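Local coordinates for protein DNA ligase (Archaeoglobus fulgidus, PDB 3GDE) that probably seals nicks in double-stranded DNA during replication, recombination and repair, spending ATP to join a 3'-hydroxyl end to a 5'-phosphate end, at residues Gly67-Ala72 / Gly92-Val97; Ser77-Ser82 / Ile102-Met107; Ser239-Met244 / Asp380-Val385; Val267-Arg272 / Pro282-Glu287. One frame throughout, in Å; residues are numbered along the deposited sequence.

Contact 1: Gly67-Ala72 / Gly92-Val97; sequences GLLYEA and GDLGLV
Leu94 divides its two methyls between Leu69 and Tyr70, and these two apolar meetings make up the whole touch between Gly67-Ala72 and Gly92-Val97. Its CD2 lies 3.8 Å from Leu69 CD2, with Leu69 CB close behind. Its CD1 comes 3.7 Å from Tyr70 CE2, approaching the ring obliquely, and CZ is its next nearest ring atom. The side chain reaches both partners because its CG stands opposite the backbone N (chi1 -162°), which extends the branch toward the other helix. With an alanine here both methyls go, which would probably open a gap facing Leu69 CD2 and Tyr70 CE2, leaving both without their partner on helix 94-108. One residue earlier, Asp93 is the N-cap of the helix that carries Leu94: its OD2 accepts from Leu96 N at 3.0 Å through the anti lone pair. The same carboxylate oxygen forms a salt bridge with Arg160, which ties the start of helix 94-108 to helix 152-162. Around this core, Tyr70 also packs on Ile84 and Ile88 of helix 81-91, Leu69 on Tyr147 of helix 135-149, and Leu94 on Thr159 of helix 152-162, placing the contact within a bundle of helices in the N-terminal ligase region.

Contact 2: Ser77-Ser82 / Ile102-Met107; sequences SGVKRS and IKKKKM
The turn that leaves helix 66-77 and leads to helix 81-91 is gripped from the side by lysines of helix 94-108, with Lys104 and Ser77 at the centre. Lys104 NZ donates to Ser77 O at 2.7 Å, in the carbonyl plane, on a lone pair, with a C=O...N angle of 125°. The lysine chain is bent at chi2, chi3 and chi4, and this folding carries its end over the turn: CE packs 3.7 Å from Ser77 CB and 4.1 Å from Val79 CG1, where the valine and lysine side chains run past each other in opposite directions. Lys105 NZ approaches the same carbonyl, 4.0 Å from Ser77 O, but its bond, a weak one, goes to Val76 O. Two ammonium groups therefore sit beside the carbonyl end of helix 66-77, where the helix dipole would be expected to welcome positive charge. Both segments belong to the helical N-terminal region of the ligase. Within the turn, Ser77 forms an ST turn, its OG accepting from Val79 N at 3.2 Å while also bonding to Leu73 O. Gly78 is the first residue to leave the helix and does so with a positive phi (82°). A methionine here instead of Lys104 would lack the ammonium group and would probably leave Ser77 O without the donor that now meets it. Gly78 O is held separately by Lys80 NZ, 2.8 Å away and tilted 29° from the carbonyl plane. Val79 and Ser77 also rest on Leu101, one helical turn before Lys105.

Contact 3: Ser239-Met244 / Asp380-Val385; sequences SAVREM and DSVDEV
No flat group mediates the meeting of Val241 with Val382 and Val385; the guanidinium of Arg242 leads away from the contact and lies along its own helix, with Ser239 CA 3.6 Å above one face, offset toward the rim. What joins Ser239-Met244 to Asp380-Val385 is aliphatic. Val241 points its CB across the interface and uses both methyls. CG1 presses on Val382 CG2 at 3.3 Å, tighter than a usual van der Waals separation, while CG2 lies 4.0 Å from Val385 CG1. A chi1 of 75° explains this sharing: it wedges CG1 between the backbone N and the carbonyl carbon, facing Val382, and turns CG2 toward Val385. The backbones are close as well, the CA atoms of Val241 and Val382 being 6.7 Å apart. Both helices belong to the adenylation domain of the ligase, where they lie against strand 399-403: Ala240 touches Ile402 from helix 237-243, Met244 from just beyond its end, and Val385 from helix 382-394. That strand pairs with strand 247-252, which carries the predicted adenylated lysine, Lys252; the side chain of Val385 is about 10 Å from that of Glu250, a predicted ATP-binding residue, and about 11 Å from that of Lys252, so Val385 packs near the site without lining it. Ser381 is the N-cap of helix 382-394, its OG accepting only a weak bond from Glu384 N at 3.5 Å. Thr379 OG1 supports this turn from the preceding strand, bonding to both Ser381 N and Glu384 OE1.

Contact 4: Val267-Arg272 / Pro282-Glu287; sequences VTIYSR and PDIVEE. With PO4 (phosphate ion), chain B.
Val267 and Ile269 pack on a helix at one end of a segment whose other end, Arg272, meets a phosphate ion, so one short run of chain serves both a hydrophobic interface and an anion site. Ile269 CD1 lies 3.6 Å from Val285 CG2 and 4.1 Å from Ile284 CG2, the isoleucine side chains crossing at about a right angle. Val267 slides past Val285 in the opposite direction, with its CB 3.9 Å from Val285 CG1. Side chains alternate here: Val267 and Ile269 point to helix 282-291, while Thr268 between them points away and packs on His261. Beyond the strand, bends at chi2 and chi3 carry the Arg272 guanidinium to the phosphate. Its NH1 comes 2.7 Å from phosphate O4, which lies at the guanidinium edge and in its plane, and donates a weak hydrogen bond to O1 at 3.3 Å, with an N-H...O angle of 155°. The ion, probably from the crystallisation liquor, is also hydrogen-bonded by Arg414 and Lys420. All three basic residues are predicted to bind ATP, so their convergence on phosphate is consistent with the nucleotide-binding site of an ATP-dependent ligase adenylation domain.

In the fold
Contacts 1 and 2 both use helix 94-108 in the N-terminal region, and their segments alternate along the chain; Arg81 joins them by packing on Tyr70 and Gly67. Contact 1, at the start of that helix, is buried and purely apolar across its segments, whereas contact 2, near its other end and only partly buried, relies on ammonium-to-carbonyl bonding. Contacts 3 and 4 belong to the adenylation domain, with centres 34 Å apart, and the segments of contact 4 fall between those of contact 3 in sequence. Both are buried and aliphatic, but contact 3 pairs two helices while contact 4 sets a helix against a strand that runs on to an anion-binding arginine.

Contact 1: Gly67-Ala72 / Gly92-Val97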
loop_
_atom_site.group_PDB
_atom_site.type_symbol
_atom_site.label_atom_id
_atom_site.label_comp_id
_atom_site.label_asym_id
_atom_site.label_seq_id
_atom_site.Cartn_x
_atom_site.Cartn_y
_atom_site.Cartn_z
ATOM N N GLY A 67 12.250 14.420 -10.508
ATOM C CA GLY A 67 12.668 15.716 -11.041
ATOM C C GLY A 67 13.432 16.564 -10.032
ATOM O O GLY A 67 14.403 17.230 -10.393
ATOM N N LEU A 68 12.992 16.546 -8.771
ATOM C CA LEU A 68 13.720 17.202 -7.680
ATOM C C LEU A 68 15.081 16.575 -7.443
ATOM O O LEU A 68 16.050 17.285 -7.162
ATOM C CB LEU A 68 12.908 17.186 -6.376
ATOM C CG LEU A 68 11.895 18.305 -6.166
ATOM C CD1 LEU A 68 10.848 18.313 -7.266
ATOM C CD2 LEU A 68 11.244 18.172 -4.808
ATOM N N LEU A 69 15.158 15.251 -7.559
ATOM C CA LEU A 69 16.429 14.530 -7.450
ATOM C C LEU A 69 17.423 14.929 -8.543
ATOM O O LEU A 69 18.612 15.134 -8.264
ATOM C CB LEU A 69 16.204 13.011 -7.458
ATOM C CG LEU A 69 16.174 12.239 -6.138
ATOM C CD1 LEU A 69 15.588 13.066 -5.001
ATOM C CD2 LEU A 69 15.417 10.935 -6.286
ATOM N N TYR A 70 16.931 15.033 -9.780
ATOM C CA TYR A 70 17.746 15.482 -10.905
ATOM C C TYR A 70 18.397 16.851 -10.670
ATOM O O TYR A 70 19.604 17.002 -10.849
ATOM C CB TYR A 70 16.931 15.501 -12.202
ATOM C CG TYR A 70 16.800 14.149 -12.872
ATOM C CD1 TYR A 70 15.544 13.600 -13.137
ATOM C CD2 TYR A 70 17.928 13.420 -13.234
ATOM C CE1 TYR A 70 15.416 12.356 -13.747
ATOM C CE2 TYR A 70 17.815 12.182 -13.840
ATOM C CZ TYR A 70 16.556 11.660 -14.100
ATOM O OH TYR A 70 16.453 10.438 -14.708
ATOM N N GLU A 71 17.599 17.830 -10.269
ATOM C CA GLU A 71 18.093 19.174 -9.985
ATOM C C GLU A 71 19.152 19.198 -8.874
ATOM O O GLU A 71 20.153 19.913 -8.995
ATOM C CB GLU A 71 16.945 20.113 -9.620
ATOM C CG GLU A 71 15.762 20.104 -10.591
ATOM C CD GLU A 71 15.947 21.040 -11.775
ATOM O OE1 GLU A 71 16.753 20.727 -12.682
ATOM O OE2 GLU A 71 15.263 22.085 -11.810
ATOM N N ALA A 72 18.935 18.424 -7.807
ATOM C CA ALA A 72 19.901 18.334 -6.707
ATOM C C ALA A 72 21.207 17.710 -7.180
ATOM O O ALA A 72 22.288 18.185 -6.842
ATOM C CB ALA A 72 19.325 17.554 -5.528
ATOM N N GLY A 92 20.479 2.089 -15.373
ATOM C CA GLY A 92 19.215 1.416 -15.050
ATOM C C GLY A 92 18.661 1.746 -13.666
ATOM O O GLY A 92 17.638 1.199 -13.254
ATOM N N ASP A 93 19.327 2.658 -12.958
ATOM C CA ASP A 93 18.964 3.002 -11.588
ATOM C C ASP A 93 19.533 4.366 -11.243
ATOM O O ASP A 93 20.705 4.617 -11.491
ATOM C CB ASP A 93 19.514 1.948 -10.618
ATOM C CG ASP A 93 19.106 2.206 -9.193
ATOM O OD1 ASP A 93 17.948 1.906 -8.840
ATOM O OD2 ASP A 93 19.939 2.717 -8.418
ATOM N N LEU A 94 18.705 5.243 -10.671
ATOM C CA LEU A 94 19.170 6.568 -10.278
ATOM C C LEU A 94 20.136 6.509 -9.092
ATOM O O LEU A 94 21.004 7.382 -8.961
ATOM C CB LEU A 94 18.006 7.523 -9.990
ATOM C CG LEU A 94 18.324 9.027 -9.979
ATOM C CD1 LEU A 94 18.803 9.562 -11.347
ATOM C CD2 LEU A 94 17.126 9.815 -9.507
ATOM N N GLY A 95 19.985 5.485 -8.244
ATOM C CA GLY A 95 20.890 5.256 -7.118
ATOM C C GLY A 95 22.320 5.070 -7.598
ATOM O O GLY A 95 23.238 5.710 -7.084
ATOM N N LEU A 96 22.499 4.209 -8.602
ATOM C CA LEU A 96 23.816 3.947 -9.178
ATOM C C LEU A 96 24.393 5.165 -9.894
ATOM O O LEU A 96 25.610 5.347 -9.946
ATOM C CB LEU A 96 23.768 2.737 -10.119
ATOM C CG LEU A 96 23.433 1.375 -9.497
ATOM C CD1 LEU A 96 23.284 0.311 -10.576
ATOM C CD2 LEU A 96 24.477 0.948 -8.462
ATOM N N VAL A 97 23.515 6.003 -10.435
ATOM C CA VAL A 97 23.929 7.257 -11.040
ATOM C C VAL A 97 24.403 8.247 -9.975
ATOM O O VAL A 97 25.452 8.875 -10.138
ATOM C CB VAL A 97 22.807 7.888 -11.894
ATOM C CG1 VAL A 97 23.215 9.282 -12.385
ATOM C CG2 VAL A 97 22.472 6.982 -13.069
#

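Contact 2: Ser77-Ser82 / Ile102-Met107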
loop_
_atom_site.group_PDB
_atom_site.type_symbol
_atom_site.label_atom_id
_atom_site.label_comp_id
_atom_site.label_asym_id
_atom_site.label_seq_id
_atom_site.Cartn_x
_atom_site.Cartn_y
_atom_site.Cartn_z
ATOM N N SER A 77 27.006 17.930 -8.696
ATOM C CA SER A 77 27.967 17.318 -9.615
ATOM C C SER A 77 28.423 18.266 -10.711
ATOM O O SER A 77 29.474 18.055 -11.331
ATOM C CB SER A 77 27.365 16.075 -10.260
ATOM O OG SER A 77 26.287 16.426 -11.113
ATOM N N GLY A 78 27.621 19.294 -10.965
ATOM C CA GLY A 78 27.885 20.215 -12.059
ATOM C C GLY A 78 27.409 19.713 -13.412
ATOM O O GLY A 78 27.272 20.508 -14.340
ATOM N N VAL A 79 27.161 18.404 -13.532
ATOM C CA VAL A 79 26.731 17.824 -14.810
ATOM C C VAL A 79 25.267 18.169 -15.103
ATOM O O VAL A 79 24.426 18.188 -14.193
ATOM C CB VAL A 79 27.020 16.284 -14.951
ATOM C CG1 VAL A 79 28.077 15.806 -13.953
ATOM C CG2 VAL A 79 25.772 15.464 -14.831
ATOM N N LYS A 80 24.970 18.470 -16.366
ATOM C CA LYS A 80 23.627 18.936 -16.714
ATOM C C LYS A 80 22.610 17.811 -16.664
ATOM O O LYS A 80 22.959 16.640 -16.822
ATOM C CB LYS A 80 23.605 19.658 -18.066
ATOM C CG LYS A 80 24.445 20.944 -18.115
ATOM C CD LYS A 80 23.805 22.143 -17.349
ATOM C CE LYS A 80 24.286 22.278 -15.883
ATOM N NZ LYS A 80 25.771 22.418 -15.743
ATOM N N ARG A 81 21.354 18.179 -16.443
ATOM C CA ARG A 81 20.278 17.211 -16.227
ATOM C C ARG A 81 20.124 16.212 -17.381
ATOM O O ARG A 81 19.903 15.025 -17.139
ATOM C CB ARG A 81 18.956 17.929 -15.939
ATOM C CG ARG A 81 17.845 16.983 -15.520
ATOM C CD ARG A 81 16.622 17.716 -15.034
ATOM N NE ARG A 81 15.475 16.822 -15.098
ATOM C CZ ARG A 81 14.258 17.106 -14.648
ATOM N NH1 ARG A 81 14.012 18.279 -14.076
ATOM N NH2 ARG A 81 13.289 16.201 -14.761
ATOM N N SER A 82 20.262 16.694 -18.618
ATOM C CA SER A 82 20.174 15.838 -19.815
ATOM C C SER A 82 21.183 14.688 -19.786
ATOM O O SER A 82 20.858 13.567 -20.164
ATOM C CB SER A 82 20.328 16.663 -21.104
ATOM O OG SER A 82 21.620 17.252 -21.191
ATOM N N ILE A 102 28.739 11.363 -7.268
ATOM C CA ILE A 102 29.431 11.728 -6.037
ATOM C C ILE A 102 30.864 11.168 -6.000
ATOM O O ILE A 102 31.779 11.832 -5.515
ATOM C CB ILE A 102 28.603 11.364 -4.768
ATOM C CG1 ILE A 102 27.621 12.491 -4.418
ATOM C CG2 ILE A 102 29.511 11.159 -3.556
ATOM C CD1 ILE A 102 26.431 12.641 -5.319
ATOM N N LYS A 103 31.053 9.970 -6.548
ATOM C CA LYS A 103 32.379 9.376 -6.679
ATOM C C LYS A 103 33.303 10.293 -7.477
ATOM O O LYS A 103 34.434 10.544 -7.072
ATOM C CB LYS A 103 32.297 7.995 -7.331
ATOM C CG LYS A 103 33.614 7.234 -7.331
ATOM C CD LYS A 103 33.496 5.938 -8.107
ATOM C CE LYS A 103 34.867 5.396 -8.512
ATOM N NZ LYS A 103 34.765 4.231 -9.444
ATOM N N LYS A 104 32.797 10.794 -8.602
ATOM C CA LYS A 104 33.506 11.749 -9.452
ATOM C C LYS A 104 33.746 13.091 -8.743
ATOM O O LYS A 104 34.818 13.680 -8.879
ATOM C CB LYS A 104 32.728 11.930 -10.764
ATOM C CG LYS A 104 32.822 13.301 -11.438
ATOM C CD LYS A 104 31.447 13.735 -11.985
ATOM C CE LYS A 104 30.653 14.576 -10.969
ATOM N NZ LYS A 104 31.185 15.984 -10.828
ATOM N N LYS A 105 32.763 13.550 -7.975
ATOM C CA LYS A 105 32.823 14.862 -7.326
ATOM C C LYS A 105 33.787 14.957 -6.140
ATOM O O LYS A 105 34.450 15.974 -5.965
ATOM C CB LYS A 105 31.426 15.334 -6.904
ATOM C CG LYS A 105 31.363 16.801 -6.505
ATOM C CD LYS A 105 31.737 17.712 -7.673
ATOM C CE LYS A 105 31.775 19.169 -7.243
ATOM N NZ LYS A 105 31.239 20.080 -8.304
ATOM N N LYS A 106 33.853 13.921 -5.313
ATOM C CA LYS A 106 34.790 13.948 -4.200
ATOM C C LYS A 106 36.226 13.666 -4.659
ATOM O O LYS A 106 37.181 14.108 -4.028
ATOM C CB LYS A 106 34.376 13.007 -3.064
ATOM C CG LYS A 106 34.907 13.479 -1.702
ATOM C CD LYS A 106 35.452 12.322 -0.899
ATOM C CE LYS A 106 36.815 12.655 -0.298
ATOM N NZ LYS A 106 37.930 12.390 -1.255
ATOM N N MET A 107 36.369 12.930 -5.758
ATOM C CA MET A 107 37.658 12.785 -6.421
ATOM C C MET A 107 38.172 14.159 -6.872
ATOM O O MET A 107 39.356 14.465 -6.735
ATOM C CB MET A 107 37.537 11.833 -7.614
ATOM C CG MET A 107 38.828 11.605 -8.398
ATOM S SD MET A 107 40.178 10.894 -7.428
ATOM C CE MET A 107 39.487 9.323 -6.872
#

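Contact 3: Ser239-Met244 / Asp380-Val385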
loop_
_atom_site.group_PDB
_atom_site.type_symbol
_atom_site.label_atom_id
_atom_site.label_comp_id
_atom_site.label_asym_id
_atom_site.label_seq_id
_atom_site.Cartn_x
_atom_site.Cartn_y
_atom_site.Cartn_z
ATOM N N SER A 239 -21.874 -23.437 -2.077
ATOM C CA SER A 239 -20.664 -24.068 -1.550
ATOM C C SER A 239 -20.168 -23.330 -0.313
ATOM O O SER A 239 -19.681 -23.948 0.641
ATOM C CB SER A 239 -19.567 -24.099 -2.605
ATOM O OG SER A 239 -19.303 -22.796 -3.093
ATOM N N ALA A 240 -20.288 -22.005 -0.341
ATOM C CA ALA A 240 -19.946 -21.166 0.802
ATOM C C ALA A 240 -20.893 -21.436 1.972
ATOM O O ALA A 240 -20.450 -21.660 3.103
ATOM C CB ALA A 240 -19.984 -19.693 0.407
ATOM N N VAL A 241 -22.194 -21.444 1.687
ATOM C CA VAL A 241 -23.215 -21.584 2.730
ATOM C C VAL A 241 -23.427 -23.044 3.171
ATOM O O VAL A 241 -24.385 -23.354 3.886
ATOM C CB VAL A 241 -24.552 -20.867 2.331
ATOM C CG1 VAL A 241 -25.309 -21.656 1.287
ATOM C CG2 VAL A 241 -25.430 -20.608 3.555
ATOM N N ARG A 242 -22.521 -23.928 2.752
ATOM C CA ARG A 242 -22.501 -25.302 3.252
ATOM C C ARG A 242 -21.220 -25.632 4.029
ATOM O O ARG A 242 -21.251 -26.460 4.952
ATOM C CB ARG A 242 -22.782 -26.326 2.140
ATOM C CG ARG A 242 -21.643 -26.593 1.170
ATOM C CD ARG A 242 -21.950 -27.818 0.309
ATOM N NE ARG A 242 -20.836 -28.159 -0.577
ATOM C CZ ARG A 242 -20.816 -27.938 -1.892
ATOM N NH1 ARG A 242 -21.858 -27.384 -2.504
ATOM N NH2 ARG A 242 -19.747 -28.282 -2.601
ATOM N N GLU A 243 -20.104 -24.988 3.663
ATOM C CA GLU A 243 -18.878 -25.072 4.463
ATOM C C GLU A 243 -19.176 -24.520 5.859
ATOM O O GLU A 243 -18.939 -25.191 6.864
ATOM C CB GLU A 243 -17.705 -24.331 3.807
ATOM C CG GLU A 243 -16.417 -24.390 4.641
ATOM C CD GLU A 243 -15.172 -23.891 3.913
ATOM O OE1 GLU A 243 -14.061 -24.341 4.285
ATOM O OE2 GLU A 243 -15.294 -23.053 2.985
ATOM N N MET A 244 -19.695 -23.297 5.905
ATOM C CA MET A 244 -20.374 -22.799 7.091
ATOM C C MET A 244 -21.780 -23.362 7.005
ATOM O O MET A 244 -22.414 -23.281 5.952
ATOM C CB MET A 244 -20.440 -21.276 7.085
ATOM C CG MET A 244 -19.110 -20.589 6.870
ATOM S SD MET A 244 -19.351 -18.854 6.476
ATOM C CE MET A 244 -17.708 -18.410 5.915
ATOM N N ASP A 380 -29.240 -20.910 7.496
ATOM C CA ASP A 380 -28.677 -22.104 6.868
ATOM C C ASP A 380 -29.354 -22.385 5.525
ATOM O O ASP A 380 -29.044 -23.373 4.857
ATOM C CB ASP A 380 -28.737 -23.331 7.803
ATOM C CG ASP A 380 -30.163 -23.681 8.275
ATOM O OD1 ASP A 380 -30.277 -24.475 9.245
ATOM O OD2 ASP A 380 -31.166 -23.188 7.701
ATOM N N SER A 381 -30.268 -21.499 5.135
ATOM C CA SER A 381 -31.062 -21.668 3.915
ATOM C C SER A 381 -30.391 -21.050 2.684
ATOM O O SER A 381 -30.222 -19.831 2.610
ATOM C CB SER A 381 -32.457 -21.060 4.118
ATOM O OG SER A 381 -33.299 -21.293 3.002
ATOM N N VAL A 382 -30.018 -21.897 1.723
ATOM C CA VAL A 382 -29.458 -21.442 0.437
ATOM C C VAL A 382 -30.414 -20.488 -0.297
ATOM O O VAL A 382 -29.971 -19.566 -0.986
ATOM C CB VAL A 382 -29.036 -22.636 -0.482
ATOM C CG1 VAL A 382 -28.667 -22.166 -1.886
ATOM C CG2 VAL A 382 -27.869 -23.394 0.116
ATOM N N ASP A 383 -31.718 -20.708 -0.128
ATOM C CA ASP A 383 -32.747 -19.889 -0.773
ATOM C C ASP A 383 -32.841 -18.497 -0.174
ATOM O O ASP A 383 -33.101 -17.521 -0.891
ATOM C CB ASP A 383 -34.114 -20.580 -0.702
ATOM C CG ASP A 383 -34.217 -21.788 -1.628
ATOM O OD1 ASP A 383 -35.273 -22.457 -1.617
ATOM O OD2 ASP A 383 -33.255 -22.071 -2.371
ATOM N N GLU A 384 -32.643 -18.410 1.141
ATOM C CA GLU A 384 -32.642 -17.121 1.837
ATOM C C GLU A 384 -31.449 -16.247 1.429
ATOM O O GLU A 384 -31.607 -15.050 1.180
ATOM C CB GLU A 384 -32.685 -17.307 3.359
ATOM C CG GLU A 384 -34.092 -17.448 3.932
ATOM C CD GLU A 384 -34.173 -17.063 5.410
ATOM O OE1 GLU A 384 -33.119 -17.041 6.090
ATOM O OE2 GLU A 384 -35.298 -16.783 5.895
ATOM N N VAL A 385 -30.268 -16.855 1.344
ATOM C CA VAL A 385 -29.067 -16.128 0.924
ATOM C C VAL A 385 -29.099 -15.740 -0.558
ATOM O O VAL A 385 -28.614 -14.668 -0.920
ATOM C CB VAL A 385 -27.730 -16.820 1.381
ATOM C CG1 VAL A 385 -27.840 -18.322 1.361
ATOM C CG2 VAL A 385 -26.515 -16.331 0.569
#

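Contact 4: Val267-Arg272 / Pro282-Glu287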
loop_
_atom_site.group_PDB
_atom_site.type_symbol
_atom_site.label_atom_id
_atom_site.label_comp_id
_atom_site.label_asym_id
_atom_site.label_seq_id
_atom_site.Cartn_x
_atom_site.Cartn_y
_atom_site.Cartn_z
ATOM N N VAL A 267 -12.345 12.654 14.583
ATOM C CA VAL A 267 -12.547 11.493 13.734
ATOM C C VAL A 267 -11.322 11.349 12.836
ATOM O O VAL A 267 -10.807 12.347 12.326
ATOM C CB VAL A 267 -13.811 11.672 12.837
ATOM C CG1 VAL A 267 -13.971 10.522 11.837
ATOM C CG2 VAL A 267 -15.072 11.817 13.687
ATOM N N THR A 268 -10.836 10.119 12.685
ATOM C CA THR A 268 -9.968 9.765 11.559
ATOM C C THR A 268 -10.614 8.659 10.729
ATOM O O THR A 268 -11.249 7.742 11.270
ATOM C CB THR A 268 -8.550 9.307 11.978
ATOM O OG1 THR A 268 -8.648 8.344 13.026
ATOM C CG2 THR A 268 -7.682 10.490 12.422
ATOM N N ILE A 269 -10.449 8.762 9.415
ATOM C CA ILE A 269 -10.953 7.757 8.480
ATOM C C ILE A 269 -9.793 7.250 7.630
ATOM O O ILE A 269 -9.064 8.036 7.015
ATOM C CB ILE A 269 -12.084 8.323 7.569
ATOM C CG1 ILE A 269 -13.213 8.937 8.411
ATOM C CG2 ILE A 269 -12.632 7.233 6.618
ATOM C CD1 ILE A 269 -14.258 9.683 7.599
ATOM N N TYR A 270 -9.621 5.936 7.623
ATOM C CA TYR A 270 -8.619 5.282 6.796
ATOM C C TYR A 270 -9.268 4.471 5.684
ATOM O O TYR A 270 -10.316 3.847 5.882
ATOM C CB TYR A 270 -7.723 4.385 7.650
ATOM C CG TYR A 270 -6.936 5.157 8.672
ATOM C CD1 TYR A 270 -5.761 5.812 8.318
ATOM C CD2 TYR A 270 -7.374 5.246 9.992
ATOM C CE1 TYR A 270 -5.037 6.547 9.255
ATOM C CE2 TYR A 270 -6.659 5.971 10.939
ATOM C CZ TYR A 270 -5.486 6.617 10.560
ATOM O OH TYR A 270 -4.764 7.331 11.488
ATOM N N SER A 271 -8.646 4.489 4.514
ATOM C CA SER A 271 -9.126 3.716 3.377
ATOM C C SER A 271 -8.663 2.251 3.462
ATOM O O SER A 271 -8.051 1.834 4.450
ATOM C CB SER A 271 -8.652 4.366 2.081
ATOM O OG SER A 271 -7.238 4.291 1.976
ATOM N N ARG A 272 -8.980 1.473 2.428
ATOM C CA ARG A 272 -8.623 0.051 2.338
ATOM C C ARG A 272 -7.118 -0.153 2.468
ATOM O O ARG A 272 -6.680 -1.099 3.115
ATOM C CB ARG A 272 -9.197 -0.542 1.025
ATOM C CG ARG A 272 -8.586 -1.821 0.435
ATOM C CD ARG A 272 -8.848 -3.115 1.209
ATOM N NE ARG A 272 -7.600 -3.489 1.848
ATOM C CZ ARG A 272 -6.801 -4.490 1.495
ATOM N NH1 ARG A 272 -7.110 -5.336 0.522
ATOM N NH2 ARG A 272 -5.682 -4.654 2.175
ATOM N N PRO A 282 -15.367 15.536 4.893
ATOM C CA PRO A 282 -16.042 16.312 5.943
ATOM C C PRO A 282 -17.506 15.912 6.137
ATOM O O PRO A 282 -17.991 15.886 7.279
ATOM C CB PRO A 282 -15.933 17.760 5.444
ATOM C CG PRO A 282 -15.629 17.659 3.990
ATOM C CD PRO A 282 -14.811 16.418 3.848
ATOM N N ASP A 283 -18.189 15.573 5.041
ATOM C CA ASP A 283 -19.585 15.148 5.100
ATOM C C ASP A 283 -19.801 13.894 5.949
ATOM O O ASP A 283 -20.690 13.858 6.805
ATOM C CB ASP A 283 -20.181 14.980 3.695
ATOM C CG ASP A 283 -19.343 14.080 2.780
ATOM O OD1 ASP A 283 -19.925 13.511 1.832
ATOM O OD2 ASP A 283 -18.118 13.948 2.983
ATOM N N ILE A 284 -18.984 12.867 5.707
ATOM C CA ILE A 284 -19.066 11.622 6.471
ATOM C C ILE A 284 -18.578 11.836 7.911
ATOM O O ILE A 284 -19.197 11.348 8.852
ATOM C CB ILE A 284 -18.316 10.450 5.751
ATOM C CG1 ILE A 284 -18.994 10.105 4.411
ATOM C CG2 ILE A 284 -18.205 9.214 6.644
ATOM C CD1 ILE A 284 -20.506 9.758 4.492
ATOM N N VAL A 285 -17.484 12.578 8.068
ATOM C CA VAL A 285 -16.967 12.947 9.397
ATOM C C VAL A 285 -18.062 13.550 10.303
ATOM O O VAL A 285 -18.271 13.076 11.428
ATOM C CB VAL A 285 -15.708 13.873 9.284
ATOM C CG1 VAL A 285 -15.359 14.535 10.611
ATOM C CG2 VAL A 285 -14.521 13.071 8.782
ATOM N N GLU A 286 -18.771 14.563 9.800
ATOM C CA GLU A 286 -19.849 15.207 10.563
ATOM C C GLU A 286 -20.969 14.240 10.929
ATOM O O GLU A 286 -21.457 14.267 12.064
ATOM C CB GLU A 286 -20.421 16.430 9.834
ATOM C CG GLU A 286 -19.545 17.675 9.900
ATOM C CD GLU A 286 -19.283 18.187 11.323
ATOM O OE1 GLU A 286 -18.257 18.881 11.512
ATOM O OE2 GLU A 286 -20.083 17.918 12.248
ATOM N N GLU A 287 -21.354 13.375 9.984
ATOM C CA GLU A 287 -22.419 12.387 10.210
ATOM C C GLU A 287 -22.040 11.364 11.267
ATOM O O GLU A 287 -22.899 10.875 11.997
ATOM C CB GLU A 287 -22.787 11.662 8.914
ATOM C CG GLU A 287 -23.297 12.565 7.818
ATOM C CD GLU A 287 -24.724 13.044 8.041
ATOM O OE1 GLU A 287 -25.494 12.356 8.757
ATOM O OE2 GLU A 287 -25.071 14.107 7.480
HETATM P P PO4 B . -9.800 -6.913 -1.233
HETATM O O1 PO4 B . -10.221 -5.696 -0.434
HETATM O O2 PO4 B . -10.487 -8.108 -0.628
HETATM O O3 PO4 B . -10.226 -6.783 -2.678
HETATM O O4 PO4 B . -8.306 -7.064 -1.150
#